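Local coordinates for 3'3'-cGAMP-specific phosphodiesterase 3 (Vibrio cholerae O1 biovar El Tor str. N16961, PDB 5Z7C), which is an HD-domain phosphodiesterase by type, a largely helical protein that carries two HD-domain regions, the first of them partial, at residues A[24-27]-A[28-32]; A[122-125]-A[126-129]. The protein carries 2 engineered substitutions. One frame throughout, in Å; residues are numbered along the deposited sequence.

Contact 1 (A[24-27]-A[28-32]); sequences ELMI and SLTTA
Leu25 to Thr31 form the middle turns of helix 22-35, a buried helix packed among others of the HD-domain protein, and the contact consists of i to i+4 pairs along it. Its backbone hydrogen bonds include Leu29 N to Leu25 O at 3.0 Å and a longer, weak one from Ser28 N to Glu24 O at 3.3 Å. Beside the first of these the two leucine side chains cross obliquely, CG of Leu25 lying 4.2 Å from CG of Leu29. Leu25 and Leu29, with Met26, face helix 273-290, where Leu276, Ile279 and Phe283 receive them. On another side Ile27 and Thr31 both lean on Ile45 of helix 43-56, and Ile27 also touches Ser256 and Met260. Glu24, partly exposed, has a long, weak ion pair with Arg377. In Thr31 the hydroxyl stands anti to the carbonyl carbon (chi1 -62°), which turns it back along the helix and ties it to the main chain at Ile27 O. A like bond from Thr30 OG1 to Met26 O is doubtful, because the place of that oxygen is unsure. Ile27 O is gripped twice, by hydrogen bonds from Thr31 N at 2.8 Å and from Thr31 OG1 at 2.6 Å, the two donors arriving from opposite faces of its carbonyl plane, each tilted 30° from it.

Contact 2 (A[122-125]-A[126-129]); sequences EQSW and TERI
At Ser124 the chain passes from the loop after helix 108-118 into helix 125-137; Ser124 is the N-cap, and Ser124 O accepts a hydrogen bond from Arg128 N at 3.0 Å. One residue on, Ile129 N bonds to Trp125 O at 3.1 Å, continuing the i to i+4 pattern. The amide of Glu127 is held less well: it has a weak, bent bond to Ser124 O and a weak capping bond to Ser124 OG, an oxygen whose exact position is doubtful. Among the side chains, Ile129 lies over one face of the Trp125 indole; its CG1 stands 4.2 Å from the centroid of the six-membered ring, 6° off the normal, a CH-pi contact. With chi1 at -152°, Trp125 CG points away from the backbone N and the indole lies alongside the helix, where Ile129 meets its face. Arg128 comes to the ring differently. Its NH2 is 3.9 Å from Trp125 CD1, which sits at the edge of the guanidinium and in its plane, with ring and guanidinium 52° apart, so the two do not stack. Nearer the backbone, Arg128 CG lies 3.4 Å from Gln123 O. Glu122 OE1, 4.6 Å from Arg128 NH1, is well out of the guanidinium plane, so no N-H points at it, and any attraction between the two side chains is probably only one of charge at a distance.

In the fold
Contact 1 runs along a helix and contact 2 across the start of one, in very different surroundings. Residues 24-32 sit in the interior, the centre of contact 1 lying about 8 Å from the centre of the chain, so early sequence packs against the nearby helix 43-56 and against the later helices 255-260, 273-290 and 358-369. Residues 122-129 lie at the surface, the centre of contact 2 about 33 Å from that of the chain, where helix 125-137 begins within the first HD-domain region, and several of them touch a neighbouring molecule in the crystal. The contact centres are about 40 Å apart and their nearest atoms about 29 Å, so they do not touch; along the chain they follow in series.

Contact 1 (A[24-27]-A[28-32])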
loop_
_atom_site.group_PDB
_atom_site.type_symbol
_atom_site.label_atom_id
_atom_site.label_comp_id
_atom_site.label_asym_id
_atom_site.label_seq_id
_atom_site.Cartn_x
_atom_site.Cartn_y
_atom_site.Cartn_z
ATOM N N GLU A 24 -4.279 -1.419 -13.706
ATOM C CA GLU A 24 -4.345 -0.042 -13.307
ATOM C C GLU A 24 -4.548 0.143 -11.830
ATOM O O GLU A 24 -3.943 0.989 -11.224
ATOM C CB GLU A 24 -5.489 0.594 -14.038
ATOM C CG GLU A 24 -5.341 2.033 -14.249
ATOM C CD GLU A 24 -6.622 2.650 -14.655
ATOM O OE1 GLU A 24 -6.671 3.214 -15.751
ATOM O OE2 GLU A 24 -7.590 2.555 -13.891
ATOM N N LEU A 25 -5.467 -0.603 -11.266
ATOM C CA LEU A 25 -5.711 -0.524 -9.859
ATOM C C LEU A 25 -4.545 -0.995 -9.041
ATOM O O LEU A 25 -4.294 -0.452 -8.009
ATOM C CB LEU A 25 -6.969 -1.264 -9.459
ATOM C CG LEU A 25 -7.373 -0.897 -8.042
ATOM C CD1 LEU A 25 -7.539 0.557 -7.937
ATOM C CD2 LEU A 25 -8.569 -1.593 -7.593
ATOM N N MET A 26 -3.861 -2.030 -9.472
ATOM C CA MET A 26 -2.724 -2.523 -8.728
ATOM C C MET A 26 -1.637 -1.520 -8.659
ATOM O O MET A 26 -1.022 -1.369 -7.649
ATOM C CB MET A 26 -2.160 -3.773 -9.350
ATOM C CG MET A 26 -2.833 -5.018 -8.943
ATOM S SD MET A 26 -2.791 -5.250 -7.244
ATOM C CE MET A 26 -4.234 -6.119 -6.973
ATOM N N ILE A 27 -1.389 -0.836 -9.741
ATOM C CA ILE A 27 -0.320 0.105 -9.761
ATOM C C ILE A 27 -0.624 1.158 -8.743
ATOM O O ILE A 27 0.239 1.600 -8.032
ATOM C CB ILE A 27 -0.188 0.698 -11.147
ATOM C CG1 ILE A 27 0.344 -0.363 -12.086
ATOM C CG2 ILE A 27 0.720 1.852 -11.159
ATOM C CD1 ILE A 27 0.703 0.112 -13.420
ATOM N N SER A 28 -1.853 1.605 -8.709
ATOM C CA SER A 28 -2.213 2.652 -7.809
ATOM C C SER A 28 -2.102 2.249 -6.378
ATOM O O SER A 28 -1.619 2.978 -5.563
ATOM C CB SER A 28 -3.641 3.024 -8.077
ATOM O OG SER A 28 -3.699 4.050 -9.021
ATOM N N LEU A 29 -2.652 1.104 -6.063
ATOM C CA LEU A 29 -2.632 0.606 -4.725
ATOM C C LEU A 29 -1.227 0.313 -4.337
ATOM O O LEU A 29 -0.841 0.474 -3.221
ATOM C CB LEU A 29 -3.456 -0.651 -4.621
ATOM C CG LEU A 29 -4.954 -0.468 -4.650
ATOM C CD1 LEU A 29 -5.650 -1.696 -4.248
ATOM C CD2 LEU A 29 -5.374 0.672 -3.808
ATOM N N THR A 30 -0.486 -0.204 -5.278
ATOM C CA THR A 30 0.878 -0.576 -5.038
ATOM C C THR A 30 1.728 0.635 -4.743
ATOM O O THR A 30 2.560 0.611 -3.864
ATOM C CB THR A 30 1.368 -1.483 -6.178
ATOM O OG1 THR A 30 0.570 -2.653 -6.208
ATOM C CG2 THR A 30 2.824 -1.862 -6.102
ATOM N N THR A 31 1.529 1.677 -5.512
ATOM C CA THR A 31 2.287 2.872 -5.325
ATOM C C THR A 31 2.033 3.452 -3.967
ATOM O O THR A 31 2.937 3.930 -3.321
ATOM C CB THR A 31 1.872 3.878 -6.339
ATOM O OG1 THR A 31 2.156 3.340 -7.618
ATOM C CG2 THR A 31 2.634 5.144 -6.183
ATOM N N ALA A 32 0.784 3.499 -3.568
ATOM C CA ALA A 32 0.464 4.097 -2.305
ATOM C C ALA A 32 1.024 3.347 -1.124
ATOM O O ALA A 32 1.636 3.930 -0.261
ATOM C CB ALA A 32 -0.997 4.214 -2.184
#

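Contact 2 (A[122-125]-A[126-129])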
loop_
_atom_site.group_PDB
_atom_site.type_symbol
_atom_site.label_atom_id
_atom_site.label_comp_id
_atom_site.label_asym_id
_atom_site.label_seq_id
_atom_site.Cartn_x
_atom_site.Cartn_y
_atom_site.Cartn_z
ATOM N N GLU A 122 2.326 -19.323 20.851
ATOM C CA GLU A 122 1.394 -20.249 21.501
ATOM C C GLU A 122 2.034 -21.335 22.362
ATOM O O GLU A 122 1.824 -22.522 22.149
ATOM C CB GLU A 122 0.437 -20.841 20.482
ATOM C CG GLU A 122 -0.390 -19.772 19.811
ATOM C CD GLU A 122 -0.174 -18.414 20.441
ATOM O OE1 GLU A 122 0.086 -18.363 21.657
ATOM O OE2 GLU A 122 -0.267 -17.397 19.728
ATOM N N GLN A 123 2.794 -20.907 23.358
ATOM C CA GLN A 123 3.486 -21.821 24.234
ATOM C C GLN A 123 3.549 -21.193 25.603
ATOM O O GLN A 123 3.248 -20.031 25.763
ATOM C CB GLN A 123 4.877 -22.049 23.688
ATOM C CG GLN A 123 5.042 -21.439 22.322
ATOM C CD GLN A 123 6.484 -21.240 21.935
ATOM O OE1 GLN A 123 7.388 -21.826 22.521
ATOM N NE2 GLN A 123 6.708 -20.410 20.932
ATOM N N SER A 124 3.930 -21.947 26.608
ATOM C CA SER A 124 3.963 -21.336 27.898
ATOM C C SER A 124 4.471 -19.933 27.702
ATOM O O SER A 124 5.361 -19.684 26.944
ATOM C CB SER A 124 4.873 -22.096 28.836
ATOM O OG SER A 124 6.213 -21.858 28.508
ATOM N N TRP A 125 3.847 -19.009 28.375
ATOM C CA TRP A 125 4.405 -17.715 28.563
ATOM C C TRP A 125 5.858 -17.800 28.847
ATOM O O TRP A 125 6.652 -17.171 28.206
ATOM C CB TRP A 125 3.742 -17.045 29.714
ATOM C CG TRP A 125 3.769 -15.645 29.543
ATOM C CD1 TRP A 125 3.135 -14.934 28.597
ATOM C CD2 TRP A 125 4.491 -14.737 30.315
ATOM N NE1 TRP A 125 3.407 -13.615 28.735
ATOM C CE2 TRP A 125 4.247 -13.471 29.795
ATOM C CE3 TRP A 125 5.315 -14.869 31.401
ATOM C CZ2 TRP A 125 4.789 -12.359 30.326
ATOM C CZ3 TRP A 125 5.844 -13.788 31.917
ATOM C CH2 TRP A 125 5.584 -12.533 31.392
ATOM N N THR A 126 6.218 -18.560 29.841
ATOM C CA THR A 126 7.599 -18.658 30.179
ATOM C C THR A 126 8.427 -19.083 28.988
ATOM O O THR A 126 9.554 -18.686 28.862
ATOM C CB THR A 126 7.795 -19.600 31.344
ATOM O OG1 THR A 126 7.727 -18.849 32.551
ATOM C CG2 THR A 126 9.133 -20.249 31.271
ATOM N N GLU A 127 7.874 -19.877 28.097
ATOM C CA GLU A 127 8.636 -20.358 26.964
ATOM C C GLU A 127 8.860 -19.261 25.972
ATOM O O GLU A 127 9.912 -19.126 25.401
ATOM C CB GLU A 127 7.875 -21.464 26.263
ATOM C CG GLU A 127 8.397 -22.847 26.530
ATOM C CD GLU A 127 9.897 -22.939 26.410
ATOM O OE1 GLU A 127 10.541 -23.398 27.369
ATOM O OE2 GLU A 127 10.437 -22.551 25.355
ATOM N N ARG A 128 7.819 -18.493 25.756
ATOM C CA ARG A 128 7.831 -17.419 24.816
ATOM C C ARG A 128 8.855 -16.386 25.164
ATOM O O ARG A 128 9.487 -15.825 24.306
ATOM C CB ARG A 128 6.459 -16.785 24.791
ATOM C CG ARG A 128 5.379 -17.760 24.442
ATOM C CD ARG A 128 4.216 -17.107 23.710
ATOM N NE ARG A 128 3.573 -16.084 24.520
ATOM C CZ ARG A 128 2.928 -15.045 24.025
ATOM N NH1 ARG A 128 2.827 -14.880 22.726
ATOM N NH2 ARG A 128 2.384 -14.170 24.832
ATOM N N ILE A 129 9.015 -16.113 26.436
ATOM C CA ILE A 129 10.019 -15.183 26.842
ATOM C C ILE A 129 11.386 -15.743 26.588
ATOM O O ILE A 129 12.248 -15.050 26.110
ATOM C CB ILE A 129 9.866 -14.855 28.290
ATOM C CG1 ILE A 129 8.460 -14.377 28.530
ATOM C CG2 ILE A 129 10.836 -13.798 28.697
ATOM C CD1 ILE A 129 8.177 -13.041 27.993
#